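Local coordinates for protein GH127 beta-L-arabinofuranoside (Geobacillus stearothermophilus, PDB 4QK0) that probably hydrolyses beta-L-arabinofuranosides, as a glycoside hydrolase of family GH127, at residues 321-326 and 538-543; 329-334 and 397-402. All coordinates share one frame; numbering follows the deposited sequence.

Overall arrangement
Both contacts use the long loop that runs from strand 318-319 to helix 334-350 in the GH127 catalytic domain. Contact 1 takes its first half, residues 321-326, to the turn that follows strand 534-539 in the C-terminal domain. Contact 2 takes its second half, residues 329-334, to the loop 397-402 of the catalytic domain itself. The two first segments are separated by two residues, and the centres of the contacts lie about 18 Å apart. Contact 2 is nested in the sequence between the segments of contact 1. Contact 1 is about 22 Å from the centre of the chain and contact 2 about 17 Å, centre to centre. The second subunit reaches both.

Contact 1 of 2, residues 321-326 and 538-543; sequences FDFDLP and KAHPQV
Phe323 lies against the turn His540-Val543 and joins the catalytic domain to the C-terminal beta domain. Two beta turns meet here. The first is a type II turn from Phe321 to Asp324, closed by the hydrogen bond from Asp324 N to Phe321 O. The second is a type I turn from His540 to Val543, directly after strand 534-539. Asp322, in the first turn, forms a salt bridge with Arg302 and holds this loop to its own domain.

Phe323 carries most of the contact. Its CG is anti to the carbonyl carbon (chi1 -56°), which turns the ring to the second turn. Gln542 CB sits over the centre of one face of the Phe323 ring, 3.5 Å from the centroid, in a CH-pi contact. The Gln542 chain then bends at chi2, and its amide plane stands steeply to the ring. Farther along the ring, Phe323 CE1 lies over the rim of one His540 face, 4.0 Å from His540 CG. The two rings form a face-to-face stack with planes 29° apart. Next to CE1 on the ring, Phe323 CD1 has Val543 CG2 at 3.9 Å, approaching obliquely. The backbones are close as well, with Phe323 O 3.6 Å from Val543 CA.

Asp324 points its CB away from 538-543, and its OD2 forms a salt bridge with Arg394 of the second subunit. Leu325 adds a lighter apolar touch, its CB 4.2 Å from Val543 CG1. The His540 ring also meets Trp608 of the second subunit, so the turn is packed between domain and dimer partner. The imidazole of His540 is fixed from within the turn: Gln542 N donates to His540 ND1 at 3.1 Å, nearly straight at 169°, and lies in the ring plane.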
ATOM      1  N   PHE A 321       3.416 -12.602  -5.297  1.00 23.22           N
ATOM      2  CA  PHE A 321       4.555 -13.482  -5.535  1.00 21.08           C
ATOM      3  C   PHE A 321       5.031 -14.042  -4.229  1.00 21.01           C
ATOM      4  O   PHE A 321       4.633 -13.589  -3.122  1.00 19.86           O
ATOM      5  CB  PHE A 321       5.679 -12.733  -6.331  1.00 25.03           C
ATOM      6  CG  PHE A 321       6.204 -11.513  -5.626  1.00 26.21           C
ATOM      7  CD1 PHE A 321       7.247 -11.628  -4.691  1.00 26.64           C
ATOM      8  CD2 PHE A 321       5.605 -10.279  -5.803  1.00 26.98           C
ATOM      9  CE1 PHE A 321       7.698 -10.525  -3.967  1.00 25.00           C
ATOM     10  CE2 PHE A 321       6.066  -9.155  -5.091  1.00 25.55           C
ATOM     11  CZ  PHE A 321       7.119  -9.302  -4.179  1.00 27.14           C
ATOM     12  N   ASP A 322       5.969 -14.967  -4.319  1.00 21.11           N
ATOM     13  CA  ASP A 322       6.456 -15.649  -3.121  1.00 23.00           C
ATOM     14  C   ASP A 322       6.866 -14.740  -1.972  1.00 23.48           C
ATOM     15  O   ASP A 322       7.655 -13.817  -2.132  1.00 22.84           O
ATOM     16  CB  ASP A 322       7.640 -16.519  -3.487  1.00 24.30           C
ATOM     17  CG  ASP A 322       7.253 -17.667  -4.461  1.00 28.58           C
ATOM     18  OD1 ASP A 322       6.064 -17.776  -4.882  1.00 28.68           O
ATOM     19  OD2 ASP A 322       8.167 -18.431  -4.820  1.00 33.05           O
ATOM     20  N   PHE A 323       6.336 -15.061  -0.803  1.00 22.92           N
ATOM     21  CA  PHE A 323       6.706 -14.470   0.443  1.00 23.27           C
ATOM     22  C   PHE A 323       6.238 -12.992   0.638  1.00 23.51           C
ATOM     23  O   PHE A 323       6.607 -12.398   1.639  1.00 24.49           O
ATOM     24  CB  PHE A 323       8.206 -14.570   0.673  1.00 24.16           C
ATOM     25  CG  PHE A 323       8.761 -15.965   0.617  1.00 27.30           C
ATOM     26  CD1 PHE A 323       8.394 -16.924   1.553  1.00 27.07           C
ATOM     27  CD2 PHE A 323       9.732 -16.291  -0.323  1.00 29.92           C
ATOM     28  CE1 PHE A 323       8.983 -18.178   1.546  1.00 30.03           C
ATOM     29  CE2 PHE A 323      10.330 -17.559  -0.338  1.00 32.45           C
ATOM     30  CZ  PHE A 323       9.929 -18.506   0.588  1.00 29.65           C
ATOM     31  N   ASP A 324       5.460 -12.438  -0.300  1.00 22.67           N
ATOM     32  CA  ASP A 324       4.885 -11.086  -0.208  1.00 23.72           C
ATOM     33  C   ASP A 324       3.538 -11.144   0.484  1.00 21.83           C
ATOM     34  O   ASP A 324       2.496 -11.341  -0.128  1.00 22.41           O
ATOM     35  CB  ASP A 324       4.757 -10.444  -1.603  1.00 24.13           C
ATOM     36  CG  ASP A 324       4.137  -9.026  -1.560  1.00 24.29           C
ATOM     37  OD1 ASP A 324       4.454  -8.276  -0.648  1.00 25.09           O
ATOM     38  OD2 ASP A 324       3.338  -8.667  -2.436  1.00 24.58           O
ATOM     39  N   LEU A 325       3.581 -11.018   1.783  1.00 22.83           N
ATOM     40  CA  LEU A 325       2.399 -11.238   2.619  1.00 23.44           C
ATOM     41  C   LEU A 325       2.202 -10.135   3.653  1.00 20.08           C
ATOM     42  O   LEU A 325       2.293 -10.364   4.868  1.00 20.06           O
ATOM     43  CB  LEU A 325       2.581 -12.569   3.343  1.00 25.52           C
ATOM     44  CG  LEU A 325       2.530 -13.760   2.388  1.00 24.60           C
ATOM     45  CD1 LEU A 325       3.049 -14.984   3.096  1.00 24.57           C
ATOM     46  CD2 LEU A 325       1.122 -14.017   1.853  1.00 24.50           C
ATOM     47  N   PRO A 326       1.950  -8.922   3.168  1.00 19.27           N
ATOM     48  CA  PRO A 326       1.804  -7.744   4.029  1.00 19.24           C
ATOM     49  C   PRO A 326       0.509  -7.866   4.803  1.00 19.92           C
ATOM     50  O   PRO A 326      -0.490  -8.319   4.264  1.00 21.78           O
ATOM     51  CB  PRO A 326       1.763  -6.588   3.059  1.00 18.43           C
ATOM     52  CG  PRO A 326       1.174  -7.201   1.801  1.00 21.22           C
ATOM     53  CD  PRO A 326       1.821  -8.578   1.759  1.00 19.94           C
ATOM     54  N   LYS A 538       6.636 -18.310  14.139  1.00 23.14           N
ATOM     55  CA  LYS A 538       7.493 -17.485  13.330  1.00 28.18           C
ATOM     56  C   LYS A 538       7.317 -17.743  11.846  1.00 26.61           C
ATOM     57  O   LYS A 538       7.112 -18.878  11.433  1.00 30.16           O
ATOM     58  CB  LYS A 538       8.947 -17.759  13.675  1.00 30.56           C
ATOM     59  CG  LYS A 538       9.326 -17.401  15.094  1.00 33.89           C
ATOM     60  CD  LYS A 538       9.315 -15.904  15.416  1.00 38.12           C
ATOM     61  CE  LYS A 538      10.204 -15.099  14.443  1.00 46.05           C
ATOM     62  NZ  LYS A 538      10.230 -13.636  14.659  1.00 45.24           N
ATOM     63  N   ALA A 539       7.376 -16.687  11.047  1.00 25.63           N
ATOM     64  CA  ALA A 539       7.296 -16.841   9.612  1.00 24.99           C
ATOM     65  C   ALA A 539       8.671 -16.986   9.015  1.00 25.01           C
ATOM     66  O   ALA A 539       9.666 -16.506   9.565  1.00 25.12           O
ATOM     67  CB  ALA A 539       6.608 -15.698   8.964  1.00 25.88           C
ATOM     68  N   HIS A 540       8.745 -17.705   7.904  1.00 25.08           N
ATOM     69  CA  HIS A 540      10.001 -17.916   7.200  1.00 25.40           C
ATOM     70  C   HIS A 540      10.665 -16.520   7.050  1.00 26.09           C
ATOM     71  O   HIS A 540       9.959 -15.508   6.818  1.00 24.92           O
ATOM     72  CB  HIS A 540       9.663 -18.476   5.834  1.00 26.97           C
ATOM     73  CG  HIS A 540      10.827 -18.937   5.067  1.00 29.74           C
ATOM     74  ND1 HIS A 540      11.753 -18.072   4.551  1.00 30.42           N
ATOM     75  CD2 HIS A 540      11.192 -20.175   4.660  1.00 35.90           C
ATOM     76  CE1 HIS A 540      12.657 -18.750   3.867  1.00 33.76           C
ATOM     77  NE2 HIS A 540      12.329 -20.029   3.905  1.00 35.69           N
ATOM     78  N   PRO A 541      11.998 -16.447   7.153  1.00 23.22           N
ATOM     79  CA  PRO A 541      12.676 -15.135   7.126  1.00 24.05           C
ATOM     80  C   PRO A 541      12.520 -14.379   5.849  1.00 21.71           C
ATOM     81  O   PRO A 541      12.730 -13.215   5.847  1.00 23.95           O
ATOM     82  CB  PRO A 541      14.130 -15.485   7.375  1.00 22.66           C
ATOM     83  CG  PRO A 541      14.061 -16.727   8.170  1.00 23.57           C
ATOM     84  CD  PRO A 541      12.891 -17.504   7.629  1.00 24.79           C
ATOM     85  N   GLN A 542      12.149 -15.030   4.772  1.00 23.72           N
ATOM     86  CA  GLN A 542      11.874 -14.364   3.491  1.00 25.49           C
ATOM     87  C   GLN A 542      10.556 -13.605   3.498  1.00 23.04           C
ATOM     88  O   GLN A 542      10.357 -12.753   2.650  1.00 22.97           O
ATOM     89  CB  GLN A 542      11.809 -15.360   2.363  1.00 31.50           C
ATOM     90  CG  GLN A 542      13.117 -16.049   2.062  1.00 33.77           C
ATOM     91  CD  GLN A 542      13.944 -15.244   1.143  1.00 36.54           C
ATOM     92  OE1 GLN A 542      13.483 -14.848   0.078  1.00 46.15           O
ATOM     93  NE2 GLN A 542      15.146 -14.950   1.550  1.00 40.21           N
ATOM     94  N   VAL A 543       9.684 -13.880   4.475  1.00 23.03           N
ATOM     95  CA  VAL A 543       8.479 -13.078   4.695  1.00 20.85           C
ATOM     96  C   VAL A 543       8.821 -11.796   5.412  1.00 22.26           C
ATOM     97  O   VAL A 543       8.887 -11.660   6.640  1.00 19.83           O
ATOM     98  CB  VAL A 543       7.400 -13.812   5.457  1.00 23.56           C
ATOM     99  CG1 VAL A 543       6.148 -12.931   5.498  1.00 25.98           C
ATOM    100  CG2 VAL A 543       7.037 -15.112   4.769  1.00 22.06           C
TER

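Contact 2 of 2, residues 329-334 and 397-402; sequences TAYAET and KRHVKP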
ATOM      1  N   THR A 329      -2.121  -4.342   4.237  1.00 18.80           N
ATOM      2  CA  THR A 329      -2.677  -4.212   2.920  1.00 18.31           C
ATOM      3  C   THR A 329      -3.186  -5.557   2.294  1.00 19.35           C
ATOM      4  O   THR A 329      -3.593  -5.586   1.124  1.00 19.26           O
ATOM      5  CB  THR A 329      -1.643  -3.635   1.978  1.00 20.63           C
ATOM      6  OG1 THR A 329      -0.437  -4.408   2.065  1.00 22.67           O
ATOM      7  CG2 THR A 329      -1.355  -2.211   2.344  1.00 21.20           C
ATOM      8  N   ALA A 330      -3.213  -6.618   3.082  1.00 19.17           N
ATOM      9  CA  ALA A 330      -3.739  -7.927   2.672  1.00 19.03           C
ATOM     10  C   ALA A 330      -5.076  -7.800   2.028  1.00 24.28           C
ATOM     11  O   ALA A 330      -5.860  -6.913   2.394  1.00 27.32           O
ATOM     12  CB  ALA A 330      -3.869  -8.796   3.873  1.00 19.34           C
ATOM     13  N   TYR A 331      -5.403  -8.705   1.109  1.00 23.63           N
ATOM     14  CA  TYR A 331      -6.782  -8.781   0.648  1.00 23.09           C
ATOM     15  C   TYR A 331      -7.478  -9.952   1.337  1.00 23.36           C
ATOM     16  O   TYR A 331      -8.466  -9.758   2.061  1.00 24.55           O
ATOM     17  CB  TYR A 331      -6.834  -8.853  -0.839  1.00 22.69           C
ATOM     18  CG  TYR A 331      -8.141  -8.348  -1.375  1.00 22.25           C
ATOM     19  CD1 TYR A 331      -8.424  -6.988  -1.453  1.00 22.54           C
ATOM     20  CD2 TYR A 331      -9.095  -9.226  -1.833  1.00 23.72           C
ATOM     21  CE1 TYR A 331      -9.645  -6.532  -1.960  1.00 21.58           C
ATOM     22  CE2 TYR A 331     -10.291  -8.788  -2.348  1.00 23.55           C
ATOM     23  CZ  TYR A 331     -10.575  -7.446  -2.398  1.00 24.78           C
ATOM     24  OH  TYR A 331     -11.776  -7.034  -2.964  1.00 26.26           O
ATOM     25  N   ALA A 332      -6.982 -11.172   1.148  1.00 22.41           N
ATOM     26  CA  ALA A 332      -7.470 -12.344   1.931  1.00 19.42           C
ATOM     27  C   ALA A 332      -9.005 -12.416   1.979  1.00 19.39           C
ATOM     28  O   ALA A 332      -9.620 -12.477   3.029  1.00 19.91           O
ATOM     29  CB  ALA A 332      -6.898 -12.340   3.303  1.00 19.78           C
ATOM     30  N   GLU A 333      -9.583 -12.320   0.806  1.00 19.32           N
ATOM     31  CA  GLU A 333     -11.035 -12.334   0.603  1.00 26.13           C
ATOM     32  C   GLU A 333     -11.651 -13.594   1.218  1.00 26.58           C
ATOM     33  O   GLU A 333     -11.075 -14.696   1.149  1.00 22.15           O
ATOM     34  CB  GLU A 333     -11.283 -12.324  -0.882  1.00 32.14           C
ATOM     35  CG  GLU A 333     -12.677 -12.145  -1.340  1.00 36.98           C
ATOM     36  CD  GLU A 333     -12.812 -12.158  -2.874  1.00 35.75           C
ATOM     37  OE1 GLU A 333     -13.958 -12.316  -3.265  1.00 48.45           O
ATOM     38  OE2 GLU A 333     -11.863 -11.977  -3.686  1.00 31.78           O
ATOM     39  N   THR A 334     -12.782 -13.403   1.869  1.00 24.93           N
ATOM     40  CA  THR A 334     -13.522 -14.478   2.478  1.00 24.88           C
ATOM     41  C   THR A 334     -13.724 -15.624   1.471  1.00 21.61           C
ATOM     42  O   THR A 334     -13.417 -16.754   1.789  1.00 19.58           O
ATOM     43  CB  THR A 334     -14.889 -13.956   3.023  1.00 25.99           C
ATOM     44  OG1 THR A 334     -14.665 -12.896   3.970  1.00 22.66           O
ATOM     45  CG2 THR A 334     -15.625 -15.063   3.726  1.00 26.42           C
ATOM     46  N   LYS A 397      -5.317   1.407   1.348  1.00 21.24           N
ATOM     47  CA  LYS A 397      -5.989   0.596   2.375  1.00 19.81           C
ATOM     48  C   LYS A 397      -7.495   0.719   2.389  1.00 19.67           C
ATOM     49  O   LYS A 397      -8.133   0.212   3.278  1.00 18.36           O
ATOM     50  CB  LYS A 397      -5.473   0.896   3.746  1.00 21.23           C
ATOM     51  CG  LYS A 397      -4.014   0.537   3.863  1.00 25.05           C
ATOM     52  CD  LYS A 397      -3.479   0.723   5.250  1.00 26.97           C
ATOM     53  CE  LYS A 397      -1.960   0.642   5.207  1.00 29.99           C
ATOM     54  NZ  LYS A 397      -1.388   0.766   6.565  1.00 31.55           N
ATOM     55  N   ARG A 398      -8.066   1.329   1.366  1.00 22.73           N
ATOM     56  CA  ARG A 398      -9.468   1.650   1.378  1.00 23.87           C
ATOM     57  C   ARG A 398     -10.294   0.390   1.202  1.00 27.25           C
ATOM     58  O   ARG A 398     -11.457   0.385   1.540  1.00 25.47           O
ATOM     59  CB  ARG A 398      -9.811   2.649   0.262  1.00 26.05           C
ATOM     60  CG  ARG A 398      -9.813   2.063  -1.164  1.00 26.45           C
ATOM     61  CD  ARG A 398      -9.917   3.178  -2.191  1.00 29.44           C
ATOM     62  NE  ARG A 398      -9.975   2.715  -3.571  1.00 29.93           N
ATOM     63  CZ  ARG A 398      -8.935   2.273  -4.293  1.00 34.41           C
ATOM     64  NH1 ARG A 398      -7.689   2.224  -3.795  1.00 37.07           N
ATOM     65  NH2 ARG A 398      -9.140   1.862  -5.537  1.00 32.52           N
ATOM     66  N   HIS A 399      -9.709  -0.682   0.673  1.00 26.24           N
ATOM     67  CA  HIS A 399     -10.386  -2.030   0.627  1.00 26.34           C
ATOM     68  C   HIS A 399     -10.518  -2.637   2.006  1.00 24.50           C
ATOM     69  O   HIS A 399     -11.271  -3.561   2.214  1.00 24.69           O
ATOM     70  CB  HIS A 399      -9.583  -2.992  -0.256  1.00 23.24           C
ATOM     71  CG  HIS A 399      -8.231  -3.294   0.285  1.00 22.24           C
ATOM     72  ND1 HIS A 399      -7.162  -2.425   0.164  1.00 23.61           N
ATOM     73  CD2 HIS A 399      -7.755  -4.380   0.924  1.00 23.60           C
ATOM     74  CE1 HIS A 399      -6.087  -2.978   0.682  1.00 24.65           C
ATOM     75  NE2 HIS A 399      -6.416  -4.165   1.159  1.00 23.52           N
ATOM     76  N   VAL A 400      -9.732  -2.171   2.948  1.00 23.94           N
ATOM     77  CA  VAL A 400      -9.827  -2.719   4.290  1.00 24.75           C
ATOM     78  C   VAL A 400     -10.920  -1.977   5.086  1.00 29.47           C
ATOM     79  O   VAL A 400     -10.761  -0.786   5.417  1.00 29.91           O
ATOM     80  CB  VAL A 400      -8.501  -2.604   5.022  1.00 25.02           C
ATOM     81  CG1 VAL A 400      -8.651  -3.106   6.446  1.00 26.38           C
ATOM     82  CG2 VAL A 400      -7.424  -3.407   4.305  1.00 27.12           C
ATOM     83  N   LYS A 401     -12.024  -2.658   5.388  1.00 29.09           N
ATOM     84  CA  LYS A 401     -13.078  -2.073   6.227  1.00 30.10           C
ATOM     85  C   LYS A 401     -12.807  -2.421   7.659  1.00 27.83           C
ATOM     86  O   LYS A 401     -12.545  -3.552   7.977  1.00 29.69           O
ATOM     87  CB  LYS A 401     -14.453  -2.588   5.860  1.00 30.33           C
ATOM     88  CG  LYS A 401     -14.849  -2.358   4.446  1.00 32.51           C
ATOM     89  CD  LYS A 401     -14.896  -0.896   4.130  1.00 40.48           C
ATOM     90  CE  LYS A 401     -15.000  -0.682   2.636  1.00 49.05           C
ATOM     91  NZ  LYS A 401     -15.406   0.734   2.410  1.00 57.45           N
ATOM     92  N   PRO A 402     -12.828  -1.421   8.531  1.00 31.97           N
ATOM     93  CA  PRO A 402     -12.493  -1.681   9.932  1.00 32.47           C
ATOM     94  C   PRO A 402     -13.600  -2.334  10.732  1.00 28.84           C
ATOM     95  O   PRO A 402     -13.351  -2.820  11.815  1.00 28.49           O
ATOM     96  CB  PRO A 402     -12.182  -0.275  10.498  1.00 31.75           C
ATOM     97  CG  PRO A 402     -12.896   0.662   9.600  1.00 31.11           C
ATOM     98  CD  PRO A 402     -12.894   0.034   8.228  1.00 33.42           C
TER
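His399 reaches across to the backbone of Thr329 and Ala330, and its NE2 is the donor in both hydrogen bonds between the segments. The bond from His399 NE2 to Ala330 O is 3.1 Å long. The oxygen lies in the imidazole plane, but the N-H meets it at a bent 137°, and NE2 stands above the carbonyl plane. The bond from His399 NE2 to Thr329 O is weak, at 3.2 Å. One N-H is thus shared between two successive carbonyl oxygens near the ring edge. The His399 CG lies between its backbone N and carbonyl carbon (chi1 64°). His399 CB points toward 329-334, and the torsion brings the ring edge to the two carbonyls. A leucine in place of His399 would probably leave the Thr329 and Ala330 carbonyls without this shared donor and would lose the ring contact with Tyr331.

The aromatic contact is slight. The Tyr331 and His399 planes are 28° apart but slid past each other, so the rings barely overlap. Tyr331 CD1 comes within 3.6 Å of His399 CD2, and Tyr331 CE1 within 3.9 Å of His399 CB. The Tyr331 hydroxyl is hydrogen-bonded to Glu317.

Apolar touches come next. The methyl CG2 of Thr329 crosses the extended Lys397 chain at a slant, 4.1 Å from both Lys397 CG and Lys397 CE. The polar end of this lysine, NZ, has its salt-bridge partner in Asp328. Within its own segment, Val400 CG2 lies over the rim of one His399 ring face.

Glu333 then takes the N-cap position of helix 334-350. The arrangement is a loop-to-loop junction in which a histidine of the type I turn Lys397-Val400 bonds to the backbone of the chain leading into that helix, in a catalytic domain of the six-hairpin clan, consistent with an (alpha/alpha)6 barrel.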